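Local coordinates for protein twin-arginine translocation pathway signal (Rhodoferax ferrireducens, PDB 5IM2) that binds benzoate and probably serves as the extracytoplasmic solute-binding protein of a TRAP transporter, at residues Lys178-Ala183 and Lys187-Arg192; Gly203-Ile208 and Lys329-Val334. One frame throughout, in Å; residues are numbered along the deposited sequence.

Interaction 1 (Lys178-Ala183 and Lys187-Arg192); sequences KQIKTA and KGLKMR. With BEZ (benzoic acid), chain B.
Arg192 NH1 donates a nearly straight hydrogen bond of 2.7 Å to O1 of benzoic acid. A matching bond of 2.7 Å, equally straight, runs from Arg192 NH2 to ligand O2. This two-pronged clamp on a carboxylate fits the role of a pocket arginine in a TRAP solute-binding protein of family 7. The ligand's carboxyl carbon lies in the guanidinium plane, at its edge. The Arg192 chain leaves with CG anti to the backbone N, then bends at chi2 (-88°) before running out to the ligand. Second bonds steady the group: NH1 also donates to Ala230 O and NH2 to Met212 O. The ligand is also hydrogen-bonded to Tyr118 OH. The arginine charge would probably favour the ionised benzoate.

Further back, the loop 178-183 packs against the approach to strand 190-193. Here the contact is apolar, and no hydrogen bond joins the two segments. Ile180 and Leu189 reach toward each other tip to tip, and their CD1 atoms meet at 3.9 Å. Leu189 holds CG beside its backbone N, a rotation that sends CD1 across to Ile180. Ile180 also rests on Phe173 and Thr175 of strand 171-175. The loop's bend is held through Asp185, whose OD2 accepts from the backbone N of both Lys181 and Thr182. At the margin, Lys178 CB lies 4.3 Å from Leu189 CD1.

Interaction 2 (Gly203-Ile208 and Lys329-Val334); sequences GYLGAI and KRKAAV
Tyr204 turns one ring face to Val334, and the two side chains cross at about a right angle. Tyr204 lies in the last turn of helix 196-205, which links the parallel neighbouring strands 190-193 and 208-211 in a beta-alpha-beta crossover. The Val334 methyl CG1 sits over the ring, 3.3 Å from the centroid of Tyr204 and 16° off the ring normal. This is a tight CH-pi contact. The methyl is offset toward the rim, so Tyr204 CE1 is its nearest ring atom, at 3.2 Å from Val334 CG1. Val334 places CG1 between its backbone N and carbonyl carbon (chi1 55°), which carries that methyl over the ring. The other branch, CG2, lies 3.7 Å from Tyr204 OH. With an alanine here in place of Val334 both methyl branches are gone, and the Tyr204 ring, having lost its methyl cover on this face, would probably be freer to turn. At the root of the tyrosine, CB rests 3.7 Å from Lys331 O.

Leu205 comes next and is buried. Its CD2 meets Lys331 CB at 3.8 Å, the two side chains crossing at a slant. Beyond CG the lysine runs extended and touches Ala183. Gly206 then ends the helix in a Schellman motif. It has positive phi (106°), and its N bonds back to Gly203 O at 3.1 Å.

On the second segment, Lys329 faces elsewhere: it makes a cation-pi contact with Phe133, and its NZ donates to Gly255 O. No hydrogen bond crosses between the segments. Two helical regions far apart in sequence are therefore joined here by methyl-to-ring and aliphatic packing, with the lysine contributing its hydrocarbon stem.

Interactions 1 and 2 are neighbours, with centres about 11 Å apart, on the same side of the chain's centre. Strand 190-193 of interaction 1 leads directly into helix 196-205 of interaction 2. The backbones also meet: Leu189 O probably accepts a hydrogen bond from Ile208 N at 2.8 Å, and Gly188 N probably donates to Gly206 O at 2.9 Å. Both contacts are partly buried, and in each a buried aliphatic residue, Ile180 or Leu205, sits beside more exposed lysines. Their chemistry differs. Interaction 1 ends in charged recognition at the ligand pocket, whereas interaction 2 is apolar helix packing away from it.

Interaction 1 (Lys178-Ala183 and Lys187-Arg192)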
ATOM      1  N   LYS A 178       6.477  23.996  -3.425  1.00 31.51           N
ATOM      2  CA  LYS A 178       5.805  24.568  -2.258  1.00 28.63           C
ATOM      3  C   LYS A 178       6.029  23.688  -1.041  1.00 24.81           C
ATOM      4  O   LYS A 178       5.729  22.495  -1.071  1.00 32.37           O
ATOM      5  CB  LYS A 178       4.288  24.743  -2.449  1.00 30.51           C
ATOM      6  CG  LYS A 178       3.772  25.866  -1.500  1.00 37.76           C
ATOM      7  CD  LYS A 178       2.316  26.238  -1.626  1.00 45.10           C
ATOM      8  CE  LYS A 178       2.027  27.549  -0.879  1.00 52.91           C
ATOM      9  NZ  LYS A 178       2.060  28.770  -1.769  1.00 65.95           N
ATOM     10  N   GLN A 179       6.523  24.292   0.037  1.00 24.23           N
ATOM     11  CA  GLN A 179       6.528  23.586   1.309  1.00 23.72           C
ATOM     12  C   GLN A 179       5.121  23.517   1.891  1.00 26.07           C
ATOM     13  O   GLN A 179       4.392  24.510   1.910  1.00 24.83           O
ATOM     14  CB  GLN A 179       7.457  24.283   2.285  1.00 34.96           C
ATOM     15  CG  GLN A 179       7.500  23.638   3.655  1.00 36.43           C
ATOM     16  CD  GLN A 179       8.592  24.241   4.517  1.00 42.17           C
ATOM     17  OE1 GLN A 179       8.550  25.432   4.854  1.00 49.27           O
ATOM     18  NE2 GLN A 179       9.583  23.428   4.867  1.00 31.93           N
ATOM     19  N   ILE A 180       4.752  22.344   2.396  1.00 21.17           N
ATOM     20  CA  ILE A 180       3.429  22.104   2.970  1.00 20.08           C
ATOM     21  C   ILE A 180       3.561  22.184   4.488  1.00 22.06           C
ATOM     22  O   ILE A 180       3.987  21.228   5.140  1.00 26.01           O
ATOM     23  CB  ILE A 180       2.860  20.748   2.535  1.00 25.93           C
ATOM     24  CG1 ILE A 180       2.868  20.594   1.003  1.00 23.67           C
ATOM     25  CG2 ILE A 180       1.463  20.558   3.104  1.00 21.24           C
ATOM     26  CD1 ILE A 180       2.195  21.702   0.276  1.00 28.85           C
ATOM     27  N   LYS A 181       3.219  23.330   5.073  1.00 25.67           N
ATOM     28  CA  LYS A 181       3.182  23.432   6.528  1.00 23.49           C
ATOM     29  C   LYS A 181       1.777  23.281   7.086  1.00 31.61           C
ATOM     30  O   LYS A 181       1.596  22.688   8.156  1.00 25.72           O
ATOM     31  CB  LYS A 181       3.765  24.764   6.988  1.00 39.59           C
ATOM     32  CG  LYS A 181       5.272  24.777   7.080  1.00 53.01           C
ATOM     33  CD  LYS A 181       5.718  26.099   7.664  1.00 59.97           C
ATOM     34  CE  LYS A 181       7.084  26.021   8.294  1.00 62.56           C
ATOM     35  NZ  LYS A 181       7.294  27.198   9.172  1.00 63.67           N
ATOM     36  N   THR A 182       0.777  23.812   6.380  1.00 31.14           N
ATOM     37  CA  THR A 182      -0.626  23.680   6.743  1.00 30.43           C
ATOM     38  C   THR A 182      -1.429  23.207   5.536  1.00 31.58           C
ATOM     39  O   THR A 182      -0.963  23.251   4.393  1.00 23.62           O
ATOM     40  CB  THR A 182      -1.201  25.017   7.230  1.00 32.19           C
ATOM     41  OG1 THR A 182      -1.198  25.945   6.140  1.00 31.48           O
ATOM     42  CG2 THR A 182      -0.365  25.599   8.350  1.00 36.24           C
ATOM     43  N   ALA A 183      -2.680  22.808   5.791  1.00 29.97           N
ATOM     44  CA  ALA A 183      -3.535  22.336   4.704  1.00 27.02           C
ATOM     45  C   ALA A 183      -3.755  23.396   3.630  1.00 31.60           C
ATOM     46  O   ALA A 183      -3.883  23.054   2.452  1.00 26.31           O
ATOM     47  CB  ALA A 183      -4.884  21.865   5.253  1.00 36.42           C
ATOM     48  N   LYS A 187      -3.722  24.099  -1.484  1.00 23.33           N
ATOM     49  CA  LYS A 187      -4.795  24.626  -2.323  1.00 26.99           C
ATOM     50  C   LYS A 187      -4.339  24.721  -3.762  1.00 20.24           C
ATOM     51  O   LYS A 187      -3.332  25.370  -4.056  1.00 22.23           O
ATOM     52  CB  LYS A 187      -5.230  26.006  -1.832  1.00 49.22           C
ATOM     53  CG  LYS A 187      -6.065  26.019  -0.569  1.00 78.18           C
ATOM     54  CD  LYS A 187      -6.787  27.358  -0.437  1.00 87.31           C
ATOM     55  CE  LYS A 187      -7.510  27.488   0.893  1.00 81.14           C
ATOM     56  NZ  LYS A 187      -7.994  28.885   1.095  1.00 74.89           N
ATOM     57  N   GLY A 188      -5.089  24.086  -4.658  1.00 21.01           N
ATOM     58  CA  GLY A 188      -4.847  24.175  -6.085  1.00 20.28           C
ATOM     59  C   GLY A 188      -3.645  23.408  -6.584  1.00 21.28           C
ATOM     60  O   GLY A 188      -3.420  23.381  -7.792  1.00 21.87           O
ATOM     61  N   LEU A 189      -2.855  22.785  -5.706  1.00 18.09           N
ATOM     62  CA  LEU A 189      -1.767  21.936  -6.159  1.00 20.96           C
ATOM     63  C   LEU A 189      -2.285  20.648  -6.769  1.00 18.00           C
ATOM     64  O   LEU A 189      -3.160  19.983  -6.213  1.00 19.83           O
ATOM     65  CB  LEU A 189      -0.827  21.565  -5.016  1.00 17.11           C
ATOM     66  CG  LEU A 189      -0.009  22.677  -4.350  1.00 22.59           C
ATOM     67  CD1 LEU A 189       1.020  22.053  -3.399  1.00 28.48           C
ATOM     68  CD2 LEU A 189       0.686  23.552  -5.364  1.00 33.92           C
ATOM     69  N   LYS A 190      -1.706  20.279  -7.906  1.00 19.96           N
ATOM     70  CA  LYS A 190      -1.986  18.988  -8.528  1.00 17.86           C
ATOM     71  C   LYS A 190      -1.171  17.919  -7.810  1.00 18.65           C
ATOM     72  O   LYS A 190       0.045  17.847  -7.978  1.00 18.58           O
ATOM     73  CB  LYS A 190      -1.650  19.030 -10.017  1.00 19.59           C
ATOM     74  CG  LYS A 190      -2.595  19.865 -10.853  1.00 22.73           C
ATOM     75  CD  LYS A 190      -2.111  19.971 -12.284  1.00 32.92           C
ATOM     76  CE  LYS A 190      -0.703  20.599 -12.384  1.00 51.93           C
ATOM     77  NZ  LYS A 190      -0.306  20.969 -13.786  1.00 60.10           N
ATOM     78  N   MET A 191      -1.844  17.085  -7.012  1.00 17.13           N
ATOM     79  CA  MET A 191      -1.209  16.117  -6.121  1.00 16.89           C
ATOM     80  C   MET A 191      -1.627  14.701  -6.480  1.00 17.92           C
ATOM     81  O   MET A 191      -2.819  14.389  -6.505  1.00 17.01           O
ATOM     82  CB  MET A 191      -1.584  16.406  -4.670  1.00 13.84           C
ATOM     83  CG  MET A 191      -1.009  17.711  -4.149  1.00 27.88           C
ATOM     84  SD  MET A 191       0.815  17.751  -4.060  1.00 24.31           S
ATOM     85  CE  MET A 191       1.104  16.473  -2.836  1.00 19.16           C
ATOM     86  N   ARG A 192      -0.640  13.826  -6.657  1.00 15.94           N
ATOM     87  CA  ARG A 192      -0.898  12.416  -6.942  1.00 17.68           C
ATOM     88  C   ARG A 192      -1.253  11.637  -5.678  1.00 15.90           C
ATOM     89  O   ARG A 192      -0.611  11.789  -4.626  1.00 15.08           O
ATOM     90  CB  ARG A 192       0.329  11.772  -7.597  1.00 17.21           C
ATOM     91  CG  ARG A 192       0.198  10.294  -7.885  1.00 16.47           C
ATOM     92  CD  ARG A 192       0.641   9.407  -6.693  1.00 16.35           C
ATOM     93  NE  ARG A 192       0.517   8.003  -7.043  1.00 18.94           N
ATOM     94  CZ  ARG A 192       0.851   6.993  -6.242  1.00 14.83           C
ATOM     95  NH1 ARG A 192       1.334   7.218  -5.009  1.00 15.51           N
ATOM     96  NH2 ARG A 192       0.694   5.763  -6.679  1.00 18.30           N
TER
HETATM   97  C   BEZ B 401       2.143   3.885  -4.197  1.00 12.40           C
HETATM   98  O1  BEZ B 401       1.865   4.942  -3.560  1.00 13.97           O
HETATM   99  O2  BEZ B 401       1.590   3.670  -5.301  1.00 17.04           O
HETATM  100  C1  BEZ B 401       3.151   2.921  -3.647  1.00 13.02           C
HETATM  101  C2  BEZ B 401       3.441   1.751  -4.344  1.00 15.01           C
HETATM  102  C3  BEZ B 401       4.406   0.885  -3.828  1.00 15.09           C
HETATM  103  C4  BEZ B 401       5.035   1.184  -2.632  1.00 11.97           C
HETATM  104  C5  BEZ B 401       4.725   2.334  -1.932  1.00 16.58           C
HETATM  105  C6  BEZ B 401       3.769   3.215  -2.448  1.00 16.22           C

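Interaction 2 (Gly203-Ile208 and Lys329-Val334)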
ATOM      1  N   GLY A 203      -8.643  15.896  -2.182  1.00 16.89           N
ATOM      2  CA  GLY A 203      -9.597  16.883  -2.654  1.00 14.98           C
ATOM      3  C   GLY A 203     -10.210  17.684  -1.531  1.00 16.21           C
ATOM      4  O   GLY A 203     -10.433  18.891  -1.661  1.00 18.03           O
ATOM      5  N   TYR A 204     -10.478  17.028  -0.413  1.00 18.11           N
ATOM      6  CA  TYR A 204     -11.012  17.747   0.728  1.00 15.95           C
ATOM      7  C   TYR A 204      -9.968  18.659   1.370  1.00 22.44           C
ATOM      8  O   TYR A 204     -10.334  19.608   2.060  1.00 22.51           O
ATOM      9  CB  TYR A 204     -11.587  16.754   1.734  1.00 17.82           C
ATOM     10  CG  TYR A 204     -13.048  16.367   1.492  1.00 16.94           C
ATOM     11  CD1 TYR A 204     -14.075  17.280   1.733  1.00 18.48           C
ATOM     12  CD2 TYR A 204     -13.395  15.113   1.032  1.00 18.96           C
ATOM     13  CE1 TYR A 204     -15.421  16.954   1.539  1.00 20.59           C
ATOM     14  CE2 TYR A 204     -14.737  14.763   0.823  1.00 17.76           C
ATOM     15  CZ  TYR A 204     -15.750  15.696   1.075  1.00 19.73           C
ATOM     16  OH  TYR A 204     -17.052  15.362   0.902  1.00 20.53           O
ATOM     17  N   LEU A 205      -8.671  18.398   1.152  1.00 19.42           N
ATOM     18  CA  LEU A 205      -7.633  19.294   1.634  1.00 18.16           C
ATOM     19  C   LEU A 205      -7.416  20.492   0.720  1.00 22.21           C
ATOM     20  O   LEU A 205      -6.688  21.424   1.092  1.00 28.29           O
ATOM     21  CB  LEU A 205      -6.334  18.497   1.820  1.00 18.43           C
ATOM     22  CG  LEU A 205      -6.361  17.384   2.866  1.00 27.57           C
ATOM     23  CD1 LEU A 205      -4.974  16.753   2.946  1.00 30.75           C
ATOM     24  CD2 LEU A 205      -6.777  17.921   4.229  1.00 24.62           C
ATOM     25  N   GLY A 206      -8.028  20.499  -0.457  1.00 16.19           N
ATOM     26  CA  GLY A 206      -7.958  21.604  -1.383  1.00 21.58           C
ATOM     27  C   GLY A 206      -7.075  21.376  -2.594  1.00 15.40           C
ATOM     28  O   GLY A 206      -7.053  22.239  -3.491  1.00 17.94           O
ATOM     29  N   ALA A 207      -6.389  20.244  -2.668  1.00 17.05           N
ATOM     30  CA  ALA A 207      -5.569  19.912  -3.825  1.00 16.40           C
ATOM     31  C   ALA A 207      -6.449  19.496  -5.003  1.00 19.56           C
ATOM     32  O   ALA A 207      -7.615  19.132  -4.840  1.00 19.96           O
ATOM     33  CB  ALA A 207      -4.594  18.788  -3.466  1.00 16.73           C
ATOM     34  N   ILE A 208      -5.891  19.587  -6.211  1.00 17.83           N
ATOM     35  CA  ILE A 208      -6.462  18.941  -7.392  1.00 16.21           C
ATOM     36  C   ILE A 208      -5.919  17.512  -7.447  1.00 17.82           C
ATOM     37  O   ILE A 208      -4.723  17.327  -7.752  1.00 17.54           O
ATOM     38  CB  ILE A 208      -6.120  19.710  -8.676  1.00 18.72           C
ATOM     39  CG1 ILE A 208      -6.594  21.172  -8.577  1.00 39.36           C
ATOM     40  CG2 ILE A 208      -6.733  19.024  -9.855  1.00 23.29           C
ATOM     41  CD1 ILE A 208      -8.088  21.351  -8.246  1.00 42.87           C
ATOM     42  N   LYS A 329      -7.055  16.482  10.188  1.00 21.27           N
ATOM     43  CA  LYS A 329      -8.117  15.518  10.507  1.00 22.88           C
ATOM     44  C   LYS A 329      -9.484  16.183  10.426  1.00 20.75           C
ATOM     45  O   LYS A 329     -10.474  15.563  10.002  1.00 27.92           O
ATOM     46  CB  LYS A 329      -7.930  14.914  11.906  1.00 35.52           C
ATOM     47  CG  LYS A 329      -6.500  14.735  12.342  1.00 56.22           C
ATOM     48  CD  LYS A 329      -6.358  13.932  13.633  1.00 71.31           C
ATOM     49  CE  LYS A 329      -4.880  13.767  13.983  1.00 72.71           C
ATOM     50  NZ  LYS A 329      -4.649  12.949  15.199  1.00 74.43           N
ATOM     51  N   ARG A 330      -9.550  17.447  10.834  1.00 20.84           N
ATOM     52  CA  ARG A 330     -10.792  18.203  10.764  1.00 22.68           C
ATOM     53  C   ARG A 330     -11.267  18.332   9.320  1.00 24.23           C
ATOM     54  O   ARG A 330     -12.447  18.105   9.013  1.00 25.18           O
ATOM     55  CB  ARG A 330     -10.570  19.577  11.390  1.00 37.38           C
ATOM     56  CG  ARG A 330     -11.827  20.370  11.585  1.00 52.40           C
ATOM     57  CD  ARG A 330     -11.522  21.837  11.778  1.00 55.78           C
ATOM     58  NE  ARG A 330     -10.588  22.066  12.875  1.00 53.30           N
ATOM     59  CZ  ARG A 330     -10.936  22.163  14.153  1.00 64.16           C
ATOM     60  NH1 ARG A 330     -12.211  22.044  14.519  1.00 74.18           N
ATOM     61  NH2 ARG A 330     -10.001  22.387  15.068  1.00 62.13           N
ATOM     62  N   LYS A 331     -10.346  18.679   8.416  1.00 24.22           N
ATOM     63  CA  LYS A 331     -10.695  18.897   7.018  1.00 21.81           C
ATOM     64  C   LYS A 331     -11.042  17.597   6.321  1.00 25.30           C
ATOM     65  O   LYS A 331     -11.827  17.594   5.366  1.00 34.25           O
ATOM     66  CB  LYS A 331      -9.540  19.579   6.284  1.00 23.50           C
ATOM     67  CG  LYS A 331      -9.428  21.076   6.524  1.00 38.29           C
ATOM     68  CD  LYS A 331      -8.685  21.781   5.386  1.00 51.14           C
ATOM     69  CE  LYS A 331      -8.733  23.296   5.560  1.00 57.14           C
ATOM     70  NZ  LYS A 331      -7.689  24.010   4.770  1.00 57.27           N
ATOM     71  N   ALA A 332     -10.495  16.491   6.802  1.00 19.26           N
ATOM     72  CA  ALA A 332     -10.622  15.198   6.148  1.00 21.82           C
ATOM     73  C   ALA A 332     -11.670  14.315   6.788  1.00 24.08           C
ATOM     74  O   ALA A 332     -11.854  13.177   6.344  1.00 17.09           O
ATOM     75  CB  ALA A 332      -9.275  14.489   6.176  1.00 23.12           C
ATOM     76  N   ALA A 333     -12.357  14.820   7.816  1.00 26.25           N
ATOM     77  CA  ALA A 333     -13.210  13.996   8.663  1.00 29.93           C
ATOM     78  C   ALA A 333     -14.397  13.426   7.899  1.00 24.48           C
ATOM     79  O   ALA A 333     -14.961  12.389   8.284  1.00 24.35           O
ATOM     80  CB  ALA A 333     -13.695  14.842   9.840  1.00 29.35           C
ATOM     81  N   VAL A 334     -14.807  14.092   6.827  1.00 22.26           N
ATOM     82  CA  VAL A 334     -15.954  13.613   6.087  1.00 19.47           C
ATOM     83  C   VAL A 334     -15.619  12.373   5.265  1.00 18.34           C
ATOM     84  O   VAL A 334     -16.529  11.657   4.851  1.00 20.23           O
ATOM     85  CB  VAL A 334     -16.521  14.735   5.199  1.00 27.32           C
ATOM     86  CG1 VAL A 334     -15.462  15.285   4.297  1.00 38.47           C
ATOM     87  CG2 VAL A 334     -17.715  14.232   4.400  1.00 28.41           C
TER